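Local coordinates for protein FAD-dependent oxidoreductase (PDB 3M9V) that probably acts as a flavin-dependent oxidoreductase of the acyl-CoA dehydrogenase family in the biosynthesis of the sugar D-kijanose, and binds dTDP, at residues T154-G159 against F229-I234; D357-V362 against H371-L376; A32-R37 against D57-D62; G66-A71 against L76-L81; D212-L217 against S222-I227. One frame throughout, in Å; residues are numbered along the deposited sequence.

How the contacts relate
The contacts sample all three regions of the acyl-CoA dehydrogenase fold. Contacts 3 and 4 follow one another in the N-terminal helical part, their centres about 17 Å apart. Contacts 1 and 5 share strand 225-234 of the middle beta domain; contact 5 is nested inside the loop that contact 1 closes, and their centres are about 25 Å apart. Contact 2 belongs to the C-terminal helical part, and its nearest atoms come about 6 Å from contact 5; both also touch the second subunit. The side chains of Thr68 in contact 4 and Leu155 in contact 1 are about 11 and 13 Å from the bound dTDP, whereas contact 5 reaches the FMN-binding Ser173.

Contact 1. Residues T154-G159 against F229-I234; sequences TLRPDG and FDDCPI
Asp231 is the first residue of 229-234 to meet 154-159, and its partner is Arg156. Strand 154-157 and strand 225-234 both pair with strand 163-172, one on each side of it, and the CA atoms of Arg156 and Asp231 are still 8.7 Å apart, so that the side chains have to span the interval. The arginine chain, bent at CG-CD (chi3 -42°), brings NH1 to the carboxylate, forming a salt bridge on the solvent side of the sheet. As modelled, NH1 and OD1 are too close, which leaves the detailed placement of the pair doubtful; the opposite charges are neighbours, but their exact pairing is uncertain. Asp231 itself stands at a corner of the chain, with positive backbone angles, and its N is held by Ser166 OG.

Past Cys232 and Pro233 the strand brings Ile234 to the buried face. CG1 of Ile234 stays beside its own backbone N and meets CD2 of Leu155 at 4.2 Å, the side chains crossing at about a right angle. This is a light apolar touch within a larger cluster: Leu155 also packs on Trp163, Leu165, Ala197 and Pro199, while Ile234 rests on Val201. The successive residues Leu155 and Arg156 thus serve opposite faces of their strand, one joining the core and the other the charged surface.

Asp231 and Cys232 together face Leu165 of strand 163-172, the signature of a G1 beta bulge, here placed at the corner of strand 225-234 in the middle beta domain of the acyl-CoA dehydrogenase fold.

Contact 2. Residues D357-V362 against H371-L376; sequences DCLSLV and HPLARL
Helical segments 357-362 and 372-376 run almost antiparallel, at 166° with axes 10.3 Å apart, and come nearest at Leu359 and Leu373. Leu373 contributes the largest share of the interface. With CG anti to its carbonyl carbon (chi1 -76°), it sends its two methyls among the side chains of the other helix. CD1 presses on Val362 CG2 at 3.4 Å, a tight carbon pair, and also lies 3.7 Å from the carbonyl oxygen Cys358 O, while CD2 rests on CB of Cys358. Leu359 slides past in the opposite direction, its CD1 4.1 Å from Leu373 CB.

His371 lies at the Val362 end of the contact as the N-cap of helix 372-379. Its ND1 accepts the amide of Leu373 at 3.0 Å, close to the ring plane, and that bond fixes the ring's rotation so that NE2 lies 4.1 Å from Val362 CG1. With an alanine in place of His371, the Leu373 amide is likely to lose its capping acceptor and a gap to open beside Val362 CG1.

Ala274 of helix 264-283 lies against Cys358, Leu373 and Leu376, Leu361 packs on helix 291-323, and Arg384 of the second subunit reaches Leu359 and Ser360.

Contact 3. Residues A32-R37 against D57-D62; sequences AAHLPR and DALRKD
His34 reaches across to helix 53-61, and Ala58, Leu59 and Asp62 receive its ring. From CB the side chain leaves with CG anti to the carbonyl carbon (chi1 -60°), a turn that carries the imidazole over to the helix. CG is the first atom to touch, 3.8 Å from Leu59 CD2. That methyl sits over the middle of one ring face, 3.9 Å from its centroid and 13° off the normal, a CH-pi contact; ring atom His34 CD2 is 3.9 Å from the same methyl. On the other branch, ND1 lies beside Ala58 CB, and CE1 approaches the backbone oxygen Ala58 O at 3.7 Å.

The tip makes the polar bond: His34 NE2 donates to Asp62 OD2 at 2.8 Å, practically straight at 179° and in the ring plane, although it meets the oxygen from above the carboxylate plane. The carboxylate would probably favour a protonated imidazole. Replacing the histidine by an alanine is likely to leave Asp62 OD2 without this donor and to uncover the Leu59 methyl. Nearby, Arg37 forms a salt bridge with Asp54.

The result is a His-carboxylate hydrogen bond, far from the annotated sites, that ties the chain leading into helix 35-48 to helix 53-61 and the residue that follows it.

Contact 4. Residues G66-A71 against L76-L81; sequences GATVPA and LGVDRL
Ala67 and Thr68 pack against Leu76 and Val78 in a compact irregular loop of the N-terminal acyl-CoA dehydrogenase domain, which joins helix 53-61 to helix 81-94 and opens with a type I beta turn from Gly66 to Val69. The side chains work in two pairs. Ala67 CB meets CD1 of Leu76 at 4.2 Å; with CG anti to its carbonyl carbon (chi1 -71°), the leucine lies alongside the Ala67 backbone, and its CB is 3.4 Å from Ala67 O. In the second pair Thr68 and Val78 cross obliquely, the threonine methyl CG2 4.1 Å from Val78 CB. Thr68 divides its branches: CG2 turns to the valine, whereas OG1, set between the backbone N and the carbonyl carbon, is engaged by Leu106 O of helix 96-118.

Between these pairs the main chains are bound directly. Ala67 O accepts the amide of Val78 at 3.0 Å in the carbonyl plane, and the same oxygen is flanked by the CB atoms of Leu76 and Val78. Gly77 N donates to Val69 O at 2.9 Å, somewhat tilted from that carbonyl plane, and a weak bond runs from Leu76 N to Gly66 O. Around the loop, helix 22-32 covers Ala67 and Val78 through Leu27, and Pro70 faces helix 96-118, about 9 Å between its side chain and that of the dTDP-binding Tyr114.

Gly77, with positive phi and no side chain, brings its CA to 3.7 Å from Ala71 N of the 66-71 chain, where a CB would be nearer still.

Contact 5. Residues D212-L217 against S222-I227; sequences DNWDGL and SGTVDI
Asn213 and Trp214 carry most of the contact with the start of strand 225-234. The amide oxygen Asn213 OD1 takes the backbone N-H of Asp226 at 3.0 Å, on a lone pair and in the carbonyl plane. Asn213 ND2 lies 3.4 Å from Asp226 CG, with the amide and carboxylate planes nearly perpendicular at 81°. Trp214, whose CG is anti to its own backbone N (chi1 173°), runs alongside Thr224: Thr224 CB stands 3.9 Å from the centroid of the five-membered ring, a CH-pi contact over one face. The opposite face is covered by Gly216 N, and a CB on Gly216 would clash with Trp214 CZ2. At the edge of this packing Val225 CG1 touches Trp214 CB at 3.8 Å.

A second shell holds these groups. Met219 O accepts from Trp214 NE1, while Arg168, His148 and Thr170 engage the Asp226 carboxylate. Thr224, centre of an inverse gamma turn, has OG1 hydrogen-bonded to FMN-binding Ser173.

Backbone bonds tie Val225 to Val172 of strand 163-172, and Leu171 of that strand backs both Trp214 and Thr224; Val210 of strand 208-210 meets Val225, and Tyr367 of the second subunit packs against the tryptophan.

Contact 1. Residues T154-G159 against F229-I234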
# COMPACT_ATOMS: atom_id res chain seq x y z
N THR A 154 29.84 -32.09 0.27
CA THR A 154 30.51 -32.72 -0.87
C THR A 154 30.54 -34.24 -0.72
O THR A 154 30.63 -34.77 0.39
CB THR A 154 31.97 -32.20 -1.01
OG1 THR A 154 32.64 -32.39 0.23
CG2 THR A 154 31.97 -30.70 -1.14
N LEU A 155 30.43 -34.94 -1.84
CA LEU A 155 30.51 -36.39 -1.86
C LEU A 155 31.88 -36.76 -2.43
O LEU A 155 32.29 -36.26 -3.48
CB LEU A 155 29.45 -37.00 -2.78
CG LEU A 155 28.11 -37.61 -2.38
CD1 LEU A 155 27.53 -38.28 -3.62
CD2 LEU A 155 28.21 -38.62 -1.23
N ARG A 156 32.58 -37.65 -1.74
CA ARG A 156 33.96 -38.01 -2.09
C ARG A 156 33.96 -39.53 -2.31
O ARG A 156 33.35 -40.29 -1.55
CB ARG A 156 34.79 -37.74 -0.84
CG ARG A 156 36.11 -37.03 -1.04
CD ARG A 156 36.99 -37.41 0.13
NE ARG A 156 36.24 -37.39 1.39
CZ ARG A 156 36.66 -37.93 2.53
NH1 ARG A 156 35.91 -37.84 3.62
NH2 ARG A 156 37.83 -38.55 2.59
N PRO A 157 34.67 -40.01 -3.34
CA PRO A 157 34.57 -41.44 -3.61
C PRO A 157 35.26 -42.19 -2.46
O PRO A 157 36.21 -41.67 -1.89
CB PRO A 157 35.31 -41.61 -4.93
CG PRO A 157 36.32 -40.49 -4.92
CD PRO A 157 35.69 -39.35 -4.18
N ASP A 158 34.77 -43.35 -2.05
CA ASP A 158 35.45 -44.00 -0.93
C ASP A 158 36.61 -44.90 -1.35
O ASP A 158 37.16 -45.61 -0.52
CB ASP A 158 34.48 -44.77 -0.02
CG ASP A 158 33.87 -45.98 -0.70
OD1 ASP A 158 34.23 -46.34 -1.84
OD2 ASP A 158 32.99 -46.60 -0.06
N GLY A 159 37.01 -44.88 -2.61
CA GLY A 159 38.04 -45.80 -3.06
C GLY A 159 37.58 -47.20 -3.45
O GLY A 159 38.29 -47.90 -4.17
N PHE A 229 27.10 -34.05 8.56
CA PHE A 229 27.59 -35.26 7.91
C PHE A 229 29.10 -35.23 8.14
O PHE A 229 29.76 -34.27 7.76
CB PHE A 229 27.33 -35.30 6.40
CG PHE A 229 25.98 -34.76 6.01
CD1 PHE A 229 24.82 -35.44 6.35
CD2 PHE A 229 25.88 -33.58 5.29
CE1 PHE A 229 23.56 -34.94 6.01
CE2 PHE A 229 24.63 -33.08 4.96
CZ PHE A 229 23.46 -33.75 5.30
N ASP A 230 29.63 -36.27 8.77
CA ASP A 230 31.07 -36.37 9.08
C ASP A 230 31.50 -37.70 8.47
O ASP A 230 31.31 -38.77 9.07
CB ASP A 230 31.24 -36.28 10.61
CG ASP A 230 32.66 -36.55 11.07
OD1 ASP A 230 33.62 -36.14 10.36
OD2 ASP A 230 32.79 -37.16 12.16
N ASP A 231 31.95 -37.62 7.22
CA ASP A 231 32.30 -38.80 6.45
C ASP A 231 31.27 -39.92 6.52
O ASP A 231 31.62 -41.03 6.95
CB ASP A 231 33.64 -39.34 6.98
CG ASP A 231 34.83 -38.52 6.50
OD1 ASP A 231 34.69 -37.76 5.53
OD2 ASP A 231 35.92 -38.60 7.09
N CYS A 232 30.02 -39.65 6.14
CA CYS A 232 28.97 -40.66 6.22
C CYS A 232 29.14 -41.57 5.01
O CYS A 232 29.13 -41.10 3.88
CB CYS A 232 27.56 -40.06 6.13
SG CYS A 232 27.24 -38.94 7.52
N PRO A 233 29.27 -42.88 5.26
CA PRO A 233 29.42 -43.79 4.14
C PRO A 233 28.09 -43.94 3.41
O PRO A 233 27.09 -44.31 4.02
CB PRO A 233 29.78 -45.11 4.84
CG PRO A 233 29.17 -44.96 6.22
CD PRO A 233 29.54 -43.54 6.54
N ILE A 234 28.07 -43.64 2.12
CA ILE A 234 26.87 -43.87 1.32
C ILE A 234 27.21 -44.81 0.17
O ILE A 234 28.12 -44.52 -0.61
CB ILE A 234 26.38 -42.56 0.63
CG1 ILE A 234 26.57 -41.31 1.51
CG2 ILE A 234 24.97 -42.79 0.06
CD1 ILE A 234 25.62 -41.21 2.64

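Contact 2. Residues D357-V362 against H371-L376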
# COMPACT_ATOMS: atom_id res chain seq x y z
N ASP A 357 -4.03 -7.00 9.57
CA ASP A 357 -5.27 -6.24 9.69
C ASP A 357 -6.25 -6.88 10.68
O ASP A 357 -7.08 -6.17 11.20
CB ASP A 357 -6.02 -6.05 8.37
CG ASP A 357 -5.33 -5.06 7.45
OD1 ASP A 357 -5.66 -5.00 6.26
OD2 ASP A 357 -4.41 -4.35 7.90
N CYS A 358 -6.20 -8.21 10.83
CA CYS A 358 -7.01 -8.97 11.78
C CYS A 358 -6.78 -8.59 13.24
O CYS A 358 -7.71 -8.60 14.07
CB CYS A 358 -6.85 -10.47 11.58
SG CYS A 358 -7.69 -11.06 10.08
N LEU A 359 -5.54 -8.21 13.55
CA LEU A 359 -5.19 -7.74 14.88
C LEU A 359 -5.85 -6.40 15.18
O LEU A 359 -6.20 -6.13 16.33
CB LEU A 359 -3.67 -7.60 15.02
CG LEU A 359 -2.94 -8.91 15.39
CD1 LEU A 359 -2.50 -9.68 14.17
CD2 LEU A 359 -1.70 -8.71 16.23
N SER A 360 -5.96 -5.56 14.16
CA SER A 360 -6.72 -4.33 14.32
C SER A 360 -8.19 -4.62 14.63
O SER A 360 -8.78 -3.88 15.42
CB SER A 360 -6.66 -3.46 13.05
OG SER A 360 -5.31 -3.13 12.82
N LEU A 361 -8.81 -5.65 14.05
CA LEU A 361 -10.19 -5.99 14.39
C LEU A 361 -10.36 -6.50 15.82
O LEU A 361 -11.32 -6.12 16.51
CB LEU A 361 -10.74 -7.05 13.44
CG LEU A 361 -10.84 -6.49 12.02
CD1 LEU A 361 -11.06 -7.55 10.97
CD2 LEU A 361 -12.00 -5.48 12.06
N VAL A 362 -9.55 -7.45 16.26
CA VAL A 362 -9.63 -7.96 17.61
C VAL A 362 -9.18 -6.94 18.66
O VAL A 362 -9.76 -6.93 19.74
CB VAL A 362 -8.76 -9.21 17.74
CG1 VAL A 362 -8.75 -9.67 19.20
CG2 VAL A 362 -9.29 -10.27 16.78
N HIS A 371 -2.38 -15.31 22.62
CA HIS A 371 -3.52 -15.23 21.72
C HIS A 371 -3.10 -15.86 20.39
O HIS A 371 -1.98 -15.62 19.94
CB HIS A 371 -3.91 -13.76 21.49
CG HIS A 371 -5.25 -13.60 20.85
ND1 HIS A 371 -5.45 -13.73 19.49
CD2 HIS A 371 -6.46 -13.35 21.41
CE1 HIS A 371 -6.73 -13.54 19.23
NE2 HIS A 371 -7.36 -13.31 20.37
N PRO A 372 -3.99 -16.63 19.74
CA PRO A 372 -3.71 -17.23 18.44
C PRO A 372 -3.22 -16.25 17.38
O PRO A 372 -2.36 -16.61 16.57
CB PRO A 372 -5.07 -17.78 17.99
CG PRO A 372 -5.81 -18.01 19.27
CD PRO A 372 -5.39 -16.86 20.15
N LEU A 373 -3.73 -15.03 17.35
CA LEU A 373 -3.32 -14.11 16.28
C LEU A 373 -1.83 -13.75 16.40
O LEU A 373 -1.20 -13.42 15.39
CB LEU A 373 -4.14 -12.81 16.27
CG LEU A 373 -5.56 -12.95 15.68
CD1 LEU A 373 -6.28 -11.60 15.78
CD2 LEU A 373 -5.49 -13.36 14.21
N ALA A 374 -1.31 -13.78 17.63
CA ALA A 374 0.04 -13.36 17.92
C ALA A 374 0.95 -14.43 17.35
O ALA A 374 2.02 -14.14 16.82
CB ALA A 374 0.24 -13.25 19.43
N ARG A 375 0.51 -15.68 17.44
CA ARG A 375 1.27 -16.74 16.78
C ARG A 375 1.17 -16.71 15.25
O ARG A 375 2.14 -16.98 14.54
CB ARG A 375 0.86 -18.12 17.33
CG ARG A 375 1.61 -19.27 16.64
CD ARG A 375 1.35 -20.65 17.26
NE ARG A 375 -0.00 -21.15 17.08
CZ ARG A 375 -0.96 -21.10 18.00
NH1 ARG A 375 -2.15 -21.60 17.72
NH2 ARG A 375 -0.80 -20.53 19.19
N LEU A 376 -0.02 -16.43 14.71
CA LEU A 376 -0.24 -16.38 13.26
C LEU A 376 0.58 -15.23 12.68
O LEU A 376 1.16 -15.38 11.59
CB LEU A 376 -1.71 -16.10 12.99
CG LEU A 376 -2.62 -17.24 13.48
CD1 LEU A 376 -4.01 -17.14 12.84
CD2 LEU A 376 -2.02 -18.61 13.13

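Contact 3. Residues A32-R37 against D57-D62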
# COMPACT_ATOMS: atom_id res chain seq x y z
N ALA A 32 -9.34 -34.93 8.58
CA ALA A 32 -10.22 -34.27 9.52
C ALA A 32 -10.12 -34.87 10.92
O ALA A 32 -10.10 -34.12 11.90
CB ALA A 32 -11.67 -34.30 9.04
N ALA A 33 -10.00 -36.19 11.02
CA ALA A 33 -9.85 -36.86 12.33
C ALA A 33 -8.71 -36.31 13.18
O ALA A 33 -8.77 -36.35 14.41
CB ALA A 33 -9.63 -38.35 12.17
N HIS A 34 -7.67 -35.83 12.50
CA HIS A 34 -6.45 -35.39 13.18
C HIS A 34 -6.48 -33.92 13.53
O HIS A 34 -5.73 -33.48 14.41
CB HIS A 34 -5.23 -35.70 12.30
CG HIS A 34 -5.10 -37.16 12.02
ND1 HIS A 34 -4.51 -38.03 12.91
CD2 HIS A 34 -5.56 -37.92 11.00
CE1 HIS A 34 -4.56 -39.26 12.42
NE2 HIS A 34 -5.19 -39.22 11.26
N LEU A 35 -7.32 -33.14 12.85
CA LEU A 35 -7.35 -31.72 13.17
C LEU A 35 -7.48 -31.37 14.65
O LEU A 35 -6.74 -30.52 15.15
CB LEU A 35 -8.33 -30.94 12.28
CG LEU A 35 -8.07 -31.15 10.79
CD1 LEU A 35 -9.05 -30.38 9.91
CD2 LEU A 35 -6.66 -30.68 10.49
N PRO A 36 -8.43 -32.01 15.36
CA PRO A 36 -8.58 -31.61 16.77
C PRO A 36 -7.33 -31.78 17.63
O PRO A 36 -7.07 -30.96 18.49
CB PRO A 36 -9.71 -32.52 17.29
CG PRO A 36 -10.46 -32.97 16.02
CD PRO A 36 -9.40 -33.03 14.94
N ARG A 37 -6.52 -32.82 17.44
CA ARG A 37 -5.27 -32.89 18.20
C ARG A 37 -4.27 -31.80 17.78
O ARG A 37 -3.58 -31.18 18.61
CB ARG A 37 -4.58 -34.25 18.05
CG ARG A 37 -3.24 -34.37 18.80
CD ARG A 37 -2.38 -35.55 18.32
NE ARG A 37 -2.96 -36.79 18.82
CZ ARG A 37 -2.71 -37.35 20.00
NH1 ARG A 37 -3.38 -38.45 20.34
NH2 ARG A 37 -1.84 -36.84 20.86
N ASP A 57 3.29 -39.46 14.63
CA ASP A 57 3.03 -40.89 14.83
C ASP A 57 1.62 -41.25 14.36
O ASP A 57 1.45 -42.24 13.66
CB ASP A 57 3.26 -41.36 16.27
CG ASP A 57 4.72 -41.39 16.66
OD1 ASP A 57 5.62 -41.45 15.79
OD2 ASP A 57 4.99 -41.30 17.87
N ALA A 58 0.61 -40.46 14.70
CA ALA A 58 -0.73 -40.78 14.21
C ALA A 58 -0.89 -40.75 12.69
O ALA A 58 -1.62 -41.56 12.11
CB ALA A 58 -1.78 -39.88 14.89
N LEU A 59 -0.22 -39.81 12.00
CA LEU A 59 -0.41 -39.72 10.55
C LEU A 59 0.25 -40.91 9.87
O LEU A 59 -0.25 -41.43 8.87
CB LEU A 59 0.17 -38.42 9.99
CG LEU A 59 -0.44 -37.11 10.51
CD1 LEU A 59 0.38 -35.86 10.16
CD2 LEU A 59 -1.90 -36.93 10.05
N ARG A 60 1.40 -41.32 10.42
CA ARG A 60 2.14 -42.49 9.93
C ARG A 60 1.28 -43.75 9.98
O ARG A 60 1.12 -44.40 8.96
CB ARG A 60 3.44 -42.73 10.72
CG ARG A 60 4.45 -41.60 10.54
CD ARG A 60 5.65 -41.72 11.47
NE ARG A 60 6.16 -43.09 11.49
CZ ARG A 60 6.15 -43.88 12.57
NH1 ARG A 60 5.70 -43.45 13.74
NH2 ARG A 60 6.62 -45.12 12.46
N LYS A 61 0.72 -44.06 11.14
CA LYS A 61 0.01 -45.32 11.27
C LYS A 61 -1.32 -45.26 10.52
O LYS A 61 -1.84 -46.30 10.12
CB LYS A 61 -0.12 -45.77 12.73
CG LYS A 61 -0.73 -44.73 13.65
CD LYS A 61 -1.18 -45.34 14.98
CE LYS A 61 -2.56 -45.99 14.83
NZ LYS A 61 -2.51 -47.41 14.39
N ASP A 62 -1.83 -44.06 10.29
CA ASP A 62 -3.08 -43.88 9.55
C ASP A 62 -2.82 -43.90 8.05
O ASP A 62 -3.73 -43.69 7.25
CB ASP A 62 -3.61 -42.49 9.90
CG ASP A 62 -5.12 -42.44 9.98
OD1 ASP A 62 -5.67 -43.48 10.40
OD2 ASP A 62 -5.71 -41.41 9.61

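Contact 4. Residues G66-A71 against L76-L81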
# COMPACT_ATOMS: atom_id res chain seq x y z
N GLY A 66 1.70 -41.56 3.37
CA GLY A 66 1.76 -42.11 2.02
C GLY A 66 0.72 -41.56 1.06
O GLY A 66 0.41 -42.16 0.03
N ALA A 67 0.16 -40.39 1.38
CA ALA A 67 -0.97 -39.89 0.60
C ALA A 67 -0.59 -39.66 -0.86
O ALA A 67 -1.43 -39.82 -1.76
CB ALA A 67 -1.57 -38.57 1.19
N THR A 68 0.63 -39.20 -1.09
CA THR A 68 1.06 -38.87 -2.45
C THR A 68 1.91 -39.98 -3.11
O THR A 68 2.56 -39.80 -4.14
CB THR A 68 1.83 -37.53 -2.50
OG1 THR A 68 2.88 -37.56 -1.53
CG2 THR A 68 0.89 -36.34 -2.14
N VAL A 69 1.92 -41.16 -2.49
CA VAL A 69 2.51 -42.32 -3.14
C VAL A 69 1.52 -42.86 -4.16
O VAL A 69 0.32 -42.94 -3.89
CB VAL A 69 2.85 -43.42 -2.10
CG1 VAL A 69 3.31 -44.69 -2.80
CG2 VAL A 69 3.93 -42.89 -1.14
N PRO A 70 1.98 -43.23 -5.36
CA PRO A 70 1.13 -43.80 -6.42
C PRO A 70 0.25 -44.95 -5.89
O PRO A 70 0.70 -45.77 -5.08
CB PRO A 70 2.15 -44.34 -7.40
CG PRO A 70 3.28 -43.37 -7.30
CD PRO A 70 3.37 -43.03 -5.82
N ALA A 71 -1.02 -45.02 -6.28
CA ALA A 71 -1.82 -46.17 -5.88
C ALA A 71 -1.19 -47.51 -6.29
O ALA A 71 -1.29 -48.49 -5.56
CB ALA A 71 -3.26 -46.04 -6.38
N LEU A 76 -2.45 -43.54 -1.43
CA LEU A 76 -3.72 -42.97 -1.86
C LEU A 76 -3.67 -42.46 -3.28
O LEU A 76 -4.70 -42.20 -3.84
CB LEU A 76 -4.13 -41.76 -1.03
CG LEU A 76 -4.59 -41.92 0.41
CD1 LEU A 76 -5.26 -40.59 0.75
CD2 LEU A 76 -5.59 -43.07 0.45
N GLY A 77 -2.49 -42.27 -3.86
CA GLY A 77 -2.45 -41.76 -5.23
C GLY A 77 -2.81 -40.29 -5.43
O GLY A 77 -3.16 -39.91 -6.55
N VAL A 78 -2.74 -39.45 -4.40
CA VAL A 78 -2.90 -38.01 -4.63
C VAL A 78 -1.79 -37.56 -5.57
O VAL A 78 -0.61 -37.77 -5.31
CB VAL A 78 -2.90 -37.18 -3.33
CG1 VAL A 78 -3.01 -35.67 -3.65
CG2 VAL A 78 -4.07 -37.63 -2.46
N ASP A 79 -2.15 -36.98 -6.70
CA ASP A 79 -1.11 -36.57 -7.62
C ASP A 79 -1.30 -35.15 -8.14
O ASP A 79 -0.49 -34.75 -8.96
CB ASP A 79 -1.04 -37.54 -8.80
CG ASP A 79 -2.27 -37.44 -9.68
OD1 ASP A 79 -3.31 -36.87 -9.29
OD2 ASP A 79 -2.19 -37.94 -10.80
N ARG A 80 -2.28 -34.39 -7.64
CA ARG A 80 -2.34 -32.96 -7.99
C ARG A 80 -1.72 -32.06 -6.92
O ARG A 80 -2.06 -32.13 -5.74
CB ARG A 80 -3.78 -32.49 -8.10
CG ARG A 80 -4.65 -33.09 -9.19
CD ARG A 80 -4.14 -32.89 -10.59
NE ARG A 80 -5.03 -33.67 -11.44
CZ ARG A 80 -6.11 -33.19 -12.05
NH1 ARG A 80 -6.43 -31.91 -11.94
NH2 ARG A 80 -6.85 -33.98 -12.81
N LEU A 81 -0.88 -31.12 -7.36
CA LEU A 81 -0.37 -30.12 -6.42
C LEU A 81 -1.53 -29.34 -5.80
O LEU A 81 -1.49 -28.92 -4.64
CB LEU A 81 0.59 -29.20 -7.17
CG LEU A 81 1.93 -29.88 -7.52
CD1 LEU A 81 2.50 -29.09 -8.69
CD2 LEU A 81 2.92 -29.90 -6.34
O HOH W 1 0.41 -39.72 -6.35

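Contact 5. Residues D212-L217 against S222-I227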
# COMPACT_ATOMS: atom_id res chain seq x y z
N ASP A 212 19.74 -29.78 17.39
CA ASP A 212 18.48 -29.47 18.05
C ASP A 212 18.52 -27.97 18.29
O ASP A 212 18.37 -27.53 19.43
CB ASP A 212 18.38 -30.20 19.38
CG ASP A 212 17.13 -29.82 20.15
OD1 ASP A 212 16.11 -29.50 19.52
OD2 ASP A 212 17.13 -29.85 21.40
N ASN A 213 18.75 -27.23 17.21
CA ASN A 213 19.13 -25.83 17.23
C ASN A 213 18.14 -24.89 16.54
O ASN A 213 18.50 -23.78 16.17
CB ASN A 213 20.49 -25.66 16.55
CG ASN A 213 20.42 -25.92 15.06
OD1 ASN A 213 19.79 -26.86 14.58
ND2 ASN A 213 21.07 -25.05 14.30
N TRP A 214 16.88 -25.29 16.36
CA TRP A 214 15.92 -24.39 15.73
C TRP A 214 15.22 -23.54 16.78
O TRP A 214 14.53 -24.05 17.66
CB TRP A 214 14.87 -25.18 14.92
CG TRP A 214 13.74 -24.35 14.38
CD1 TRP A 214 12.41 -24.52 14.67
CD2 TRP A 214 13.82 -23.21 13.51
NE1 TRP A 214 11.66 -23.56 14.03
CE2 TRP A 214 12.49 -22.75 13.30
CE3 TRP A 214 14.87 -22.53 12.89
CZ2 TRP A 214 12.18 -21.65 12.50
CZ3 TRP A 214 14.56 -21.44 12.07
CH2 TRP A 214 13.23 -21.02 11.89
N ASP A 215 15.34 -22.23 16.63
CA ASP A 215 14.76 -21.30 17.57
C ASP A 215 14.11 -20.18 16.74
O ASP A 215 14.74 -19.13 16.60
CB ASP A 215 15.85 -20.74 18.49
CG ASP A 215 15.27 -20.08 19.73
OD1 ASP A 215 14.09 -20.33 20.08
OD2 ASP A 215 15.96 -19.24 20.34
N GLY A 216 12.89 -20.40 16.24
CA GLY A 216 12.30 -19.56 15.19
C GLY A 216 11.52 -18.42 15.82
O GLY A 216 11.07 -18.52 16.95
N LEU A 217 11.32 -17.32 15.10
CA LEU A 217 10.40 -16.29 15.57
C LEU A 217 9.03 -16.96 15.46
O LEU A 217 8.24 -16.96 16.41
CB LEU A 217 10.52 -15.05 14.67
CG LEU A 217 9.40 -14.01 14.80
CD1 LEU A 217 9.24 -13.41 16.20
CD2 LEU A 217 9.55 -12.97 13.71
N SER A 222 8.27 -26.64 13.90
CA SER A 222 8.41 -27.32 12.61
C SER A 222 9.67 -28.18 12.52
O SER A 222 9.90 -28.88 11.52
CB SER A 222 8.43 -26.33 11.43
OG SER A 222 9.52 -25.43 11.57
N GLY A 223 10.48 -28.12 13.57
CA GLY A 223 11.69 -28.96 13.63
C GLY A 223 12.73 -28.63 12.57
O GLY A 223 13.32 -29.54 11.96
N THR A 224 12.92 -27.33 12.36
CA THR A 224 13.62 -26.85 11.19
C THR A 224 15.11 -26.73 11.53
O THR A 224 15.70 -25.65 11.56
CB THR A 224 12.91 -25.60 10.60
OG1 THR A 224 11.63 -26.03 10.13
CG2 THR A 224 13.68 -25.00 9.39
N VAL A 225 15.73 -27.87 11.82
CA VAL A 225 17.03 -27.87 12.46
C VAL A 225 18.13 -28.10 11.45
O VAL A 225 17.85 -28.33 10.28
CB VAL A 225 17.12 -28.97 13.52
CG1 VAL A 225 16.08 -28.75 14.63
CG2 VAL A 225 17.03 -30.36 12.87
N ASP A 226 19.38 -28.05 11.90
CA ASP A 226 20.54 -28.37 11.09
C ASP A 226 20.93 -29.85 11.13
O ASP A 226 20.66 -30.51 12.14
CB ASP A 226 21.72 -27.57 11.63
CG ASP A 226 21.72 -26.16 11.10
OD1 ASP A 226 20.65 -25.57 10.84
OD2 ASP A 226 22.84 -25.65 10.90
N ILE A 227 21.52 -30.39 10.06
CA ILE A 227 21.97 -31.79 10.12
C ILE A 227 23.42 -31.85 9.63
O ILE A 227 23.80 -31.08 8.75
CB ILE A 227 21.08 -32.74 9.32
CG1 ILE A 227 21.14 -32.41 7.83
CG2 ILE A 227 19.65 -32.81 9.91
CD1 ILE A 227 20.17 -33.19 7.00